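Local coordinates for protein adenylate cyclase (Hippeastrum hybrid cultivar, PDB 6YP4) that hydrolyses inorganic triphosphate as its dominant activity, binds magnesium and a GTP analogue, and belongs to the CYTH family despite its naming as an adenylyl cyclase, at residues 99-102 / 103-107; 169-172 / 173-176. All coordinates share one frame; numbering follows the deposited sequence.

Contact 1. Residues 99-102 / 103-107; sequences SKMG and SLLEK
The carbonyl of Lys100 receives the amide of Leu104, N to O 2.9 Å, and one residue on the amide of Leu105 reaches Met101 O at 2.8 Å; these two i to i+4 bonds make up the single turn of helix 101-104. Lys100 stands at the N-cap position, and its oxygen takes a second donor, the hydroxyl of Ser103, whose OG lies 2.9 Å from Lys100 O. That donor comes in 25° from the carbonyl plane. With chi1 at 63°, Ser103 turns its hydroxyl back to the carbonyl three residues earlier, a common way for a small serine to satisfy itself on an exposed helix face. This short helix links helices 88-96 and 109-118 in the CYTH domain, and its apolar residues face them. Met101 CG meets Leu105 CD1 at 3.6 Å, the two chains crossing at a slant, and both rest on Trp111, where flexible and branched aliphatic chains suit a flat indole. Leu104 lays CD1 3.9 Å from Lys100 CB and also covers Val94; an alanine here would probably leave Val94 and the Lys100 methylene less well covered.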
loop_
_atom_site.group_PDB
_atom_site.type_symbol
_atom_site.label_atom_id
_atom_site.label_comp_id
_atom_site.label_asym_id
_atom_site.label_seq_id
_atom_site.Cartn_x
_atom_site.Cartn_y
_atom_site.Cartn_z
ATOM N N SER A 99 -29.218 6.772 -6.608
ATOM C CA SER A 99 -30.349 5.872 -6.820
ATOM C C SER A 99 -30.111 4.883 -7.957
ATOM O O SER A 99 -30.953 4.008 -8.179
ATOM C CB SER A 99 -31.625 6.667 -7.103
ATOM O OG SER A 99 -31.468 7.508 -8.232
ATOM N N LYS A 100 -29.008 5.018 -8.692
ATOM C CA LYS A 100 -28.616 4.068 -9.723
ATOM C C LYS A 100 -27.494 3.155 -9.253
ATOM O O LYS A 100 -26.916 2.428 -10.071
ATOM C CB LYS A 100 -28.186 4.803 -10.999
ATOM C CG LYS A 100 -29.286 5.596 -11.703
ATOM C CD LYS A 100 -30.387 4.670 -12.196
ATOM C CE LYS A 100 -30.925 5.082 -13.567
ATOM N NZ LYS A 100 -30.791 3.997 -14.606
ATOM N N MET A 101 -27.189 3.172 -7.949
ATOM C CA MET A 101 -25.992 2.515 -7.432
ATOM C C MET A 101 -25.988 1.023 -7.739
ATOM O O MET A 101 -24.941 0.452 -8.070
ATOM C CB MET A 101 -25.887 2.746 -5.923
ATOM C CG MET A 101 -24.760 1.985 -5.262
ATOM S SD MET A 101 -24.602 2.333 -3.509
ATOM C CE MET A 101 -24.585 4.121 -3.530
ATOM N N GLY A 102 -27.147 0.375 -7.632
ATOM C CA GLY A 102 -27.200 -1.062 -7.833
ATOM C C GLY A 102 -26.908 -1.472 -9.261
ATOM O O GLY A 102 -26.291 -2.513 -9.504
ATOM N N SER A 103 -27.355 -0.676 -10.227
ATOM C CA SER A 103 -27.008 -0.991 -11.603
ATOM C C SER A 103 -25.569 -0.575 -11.904
ATOM O O SER A 103 -24.845 -1.289 -12.600
ATOM C CB SER A 103 -28.003 -0.325 -12.560
ATOM O OG SER A 103 -27.961 1.084 -12.461
ATOM N N LEU A 104 -25.121 0.550 -11.347
ATOM C CA LEU A 104 -23.766 1.013 -11.624
ATOM C C LEU A 104 -22.720 0.080 -11.019
ATOM O O LEU A 104 -21.666 -0.160 -11.628
ATOM C CB LEU A 104 -23.582 2.441 -11.097
ATOM C CG LEU A 104 -24.364 3.545 -11.811
ATOM C CD1 LEU A 104 -24.295 4.835 -11.013
ATOM C CD2 LEU A 104 -23.862 3.764 -13.217
ATOM N N LEU A 105 -22.985 -0.453 -9.823
ATOM C CA LEU A 105 -22.041 -1.313 -9.120
ATOM C C LEU A 105 -22.419 -2.796 -9.190
ATOM O O LEU A 105 -21.980 -3.579 -8.341
ATOM C CB LEU A 105 -21.925 -0.865 -7.662
ATOM C CG LEU A 105 -21.483 0.584 -7.488
ATOM C CD1 LEU A 105 -21.417 1.019 -6.041
ATOM C CD2 LEU A 105 -20.146 0.770 -8.144
ATOM N N GLU A 106 -23.213 -3.200 -10.187
ATOM C CA GLU A 106 -23.810 -4.536 -10.179
ATOM C C GLU A 106 -22.765 -5.651 -10.157
ATOM O O GLU A 106 -23.014 -6.723 -9.589
ATOM C CB GLU A 106 -24.736 -4.683 -11.388
ATOM C CG GLU A 106 -25.323 -6.059 -11.587
ATOM C CD GLU A 106 -24.496 -6.908 -12.539
ATOM O OE1 GLU A 106 -24.501 -8.147 -12.386
ATOM O OE2 GLU A 106 -23.843 -6.335 -13.440
ATOM N N LYS A 107 -21.599 -5.433 -10.761
ATOM C CA LYS A 107 -20.577 -6.472 -10.810
ATOM C C LYS A 107 -19.621 -6.445 -9.623
ATOM O O LYS A 107 -18.710 -7.277 -9.558
ATOM C CB LYS A 107 -19.777 -6.375 -12.109
ATOM C CG LYS A 107 -20.617 -6.100 -13.342
ATOM C CD LYS A 107 -19.766 -6.084 -14.608
ATOM C CE LYS A 107 -20.629 -6.340 -15.837
ATOM N NZ LYS A 107 -20.981 -7.782 -15.999
#

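Contact 2. Residues 169-172 / 173-176; sequences EPER and VKGL. With EDO (1,2-ethanediol), chain I.
Backbone bonds from i+4 amides run from the N-cap onward through the first two turns of helix 170-183: Val173 N lies 3.0 Å from Glu169 O, Lys174 N reaches Pro170 O, Leu176 N reaches Arg172 O, and Gly175 N reaches Glu171 O more weakly. Proline suits the first turn because it has no amide hydrogen to offer, and its ring packs on Ile3, Ile5 and Val76. Arg172 sends CG anti to its own nitrogen (chi1 175°), which carries the guanidinium back beside the helix start, where NH1 forms a salt bridge of 2.7 Å with Glu169 OE1. The carboxylate meets the guanidinium at its edge and in its plane, while Leu176 CD1 lies over one face, 4.2 Å from Arg172 NH2. That NH2 also pairs with Glu144, and Glu169 OE2 bonds to Thr168 of the second subunit. Glu171 and Lys174 run side by side; OE2 and NZ stay 4.1 Å apart, but a water accepts weakly from Lys174 NZ and donates to Glu171 OE1 at 2.8 Å. Lys174 NZ is also held by Glu74 O. An ethanediol, probably from the crystallisation liquor, accepts from Arg172 N, 3.0 Å to its O2. Such an amphipathic helix start, Pro170 and the aliphatic part of Lys174 on strands 2-9 and 76-86, Glu171 and Arg172 exposed, fits a helix packed outside the antiparallel barrel, or tunnel, of the CYTH fold.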
loop_
_atom_site.group_PDB
_atom_site.type_symbol
_atom_site.label_atom_id
_atom_site.label_comp_id
_atom_site.label_asym_id
_atom_site.label_seq_id
_atom_site.Cartn_x
_atom_site.Cartn_y
_atom_site.Cartn_z
ATOM N N GLU A 169 0.680 -7.544 14.955
ATOM C CA GLU A 169 1.157 -7.597 16.332
ATOM C C GLU A 169 0.779 -6.305 17.071
ATOM O O GLU A 169 1.653 -5.514 17.426
ATOM C CB GLU A 169 2.669 -7.798 16.405
ATOM C CG GLU A 169 3.245 -8.868 15.488
ATOM C CD GLU A 169 4.745 -9.046 15.693
ATOM O OE1 GLU A 169 5.168 -9.306 16.842
ATOM O OE2 GLU A 169 5.501 -8.879 14.722
ATOM N N PRO A 170 -0.516 -6.103 17.350
ATOM C CA PRO A 170 -0.935 -4.794 17.896
ATOM C C PRO A 170 -0.268 -4.411 19.206
ATOM O O PRO A 170 0.133 -3.251 19.366
ATOM C CB PRO A 170 -2.455 -4.956 18.063
ATOM C CG PRO A 170 -2.702 -6.442 18.025
ATOM C CD PRO A 170 -1.655 -7.004 17.134
ATOM N N GLU A 171 -0.130 -5.331 20.156
ATOM C CA GLU A 171 0.409 -4.925 21.449
ATOM C C GLU A 171 1.880 -4.533 21.352
ATOM O O GLU A 171 2.305 -3.559 21.977
ATOM C CB GLU A 171 0.203 -6.028 22.489
ATOM C CG GLU A 171 -1.265 -6.246 22.789
ATOM C CD GLU A 171 -1.918 -5.013 23.394
ATOM O OE1 GLU A 171 -3.145 -4.853 23.222
ATOM O OE2 GLU A 171 -1.213 -4.212 24.052
ATOM N N ARG A 172 2.675 -5.261 20.572
ATOM C CA ARG A 172 4.094 -4.933 20.535
ATOM C C ARG A 172 4.374 -3.706 19.664
ATOM O O ARG A 172 5.245 -2.893 19.991
ATOM C CB ARG A 172 4.887 -6.144 20.044
ATOM C CG ARG A 172 6.351 -5.886 19.859
ATOM C CD ARG A 172 7.030 -7.062 19.201
ATOM N NE ARG A 172 8.072 -6.589 18.327
ATOM C CZ ARG A 172 7.992 -6.699 17.012
ATOM N NH1 ARG A 172 6.941 -7.290 16.468
ATOM N NH2 ARG A 172 8.945 -6.234 16.224
ATOM N N VAL A 173 3.660 -3.547 18.549
ATOM C CA VAL A 173 3.919 -2.393 17.693
ATOM C C VAL A 173 3.450 -1.118 18.378
ATOM O O VAL A 173 4.102 -0.068 18.291
ATOM C CB VAL A 173 3.267 -2.585 16.311
ATOM C CG1 VAL A 173 3.348 -1.298 15.489
ATOM C CG2 VAL A 173 3.942 -3.761 15.557
ATOM N N LYS A 174 2.322 -1.190 19.083
ATOM C CA LYS A 174 1.843 -0.017 19.795
ATOM C C LYS A 174 2.857 0.426 20.845
ATOM O O LYS A 174 3.058 1.630 21.051
ATOM C CB LYS A 174 0.476 -0.302 20.411
ATOM C CG LYS A 174 0.018 0.753 21.396
ATOM C CD LYS A 174 -1.361 0.433 21.914
ATOM C CE LYS A 174 -1.303 -0.182 23.297
ATOM N NZ LYS A 174 -2.681 -0.399 23.822
ATOM N N GLY A 175 3.528 -0.530 21.496
ATOM C CA GLY A 175 4.635 -0.180 22.375
ATOM C C GLY A 175 5.764 0.521 21.642
ATOM O O GLY A 175 6.269 1.554 22.088
ATOM N N LEU A 176 6.172 -0.031 20.498
ATOM C CA LEU A 176 7.156 0.639 19.651
ATOM C C LEU A 176 6.727 2.065 19.300
ATOM O O LEU A 176 7.516 3.012 19.399
ATOM C CB LEU A 176 7.362 -0.172 18.371
ATOM C CG LEU A 176 8.029 -1.541 18.501
ATOM C CD1 LEU A 176 8.141 -2.193 17.151
ATOM C CD2 LEU A 176 9.395 -1.456 19.141
HETATM C C1 EDO I . -0.171 -8.877 20.624
HETATM O O1 EDO I . -1.455 -8.716 20.008
HETATM C C2 EDO I . 0.903 -8.518 19.607
HETATM O O2 EDO I . 2.141 -8.151 20.226
HETATM O O HOH W 1 -4.841 -2.729 23.694
#

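How the contacts relate
Contact 1 is an entire one-turn helix with its ends, contact 2 the start of a long helix; both are partly buried, on opposite sides of the chain's centre with about 41 Å between their centres and no touch. Contact 1 belongs to a helical cluster: its apolar residues settle against neighbouring helices, and the Ser103 hydroxyl bonds back to its own helix's backbone. In contact 2 Pro170 and the Lys174 chain meet strands, Val173 is buried against loop residues, and Glu171 and Arg172 are exposed. Neither touches the bound nucleotide analogue. Contact 1 relies mainly on aliphatic packing; contact 2 adds a salt-bridged group of Glu169, Arg172 and Glu144, a separate water-mediated pair and a subunit contact.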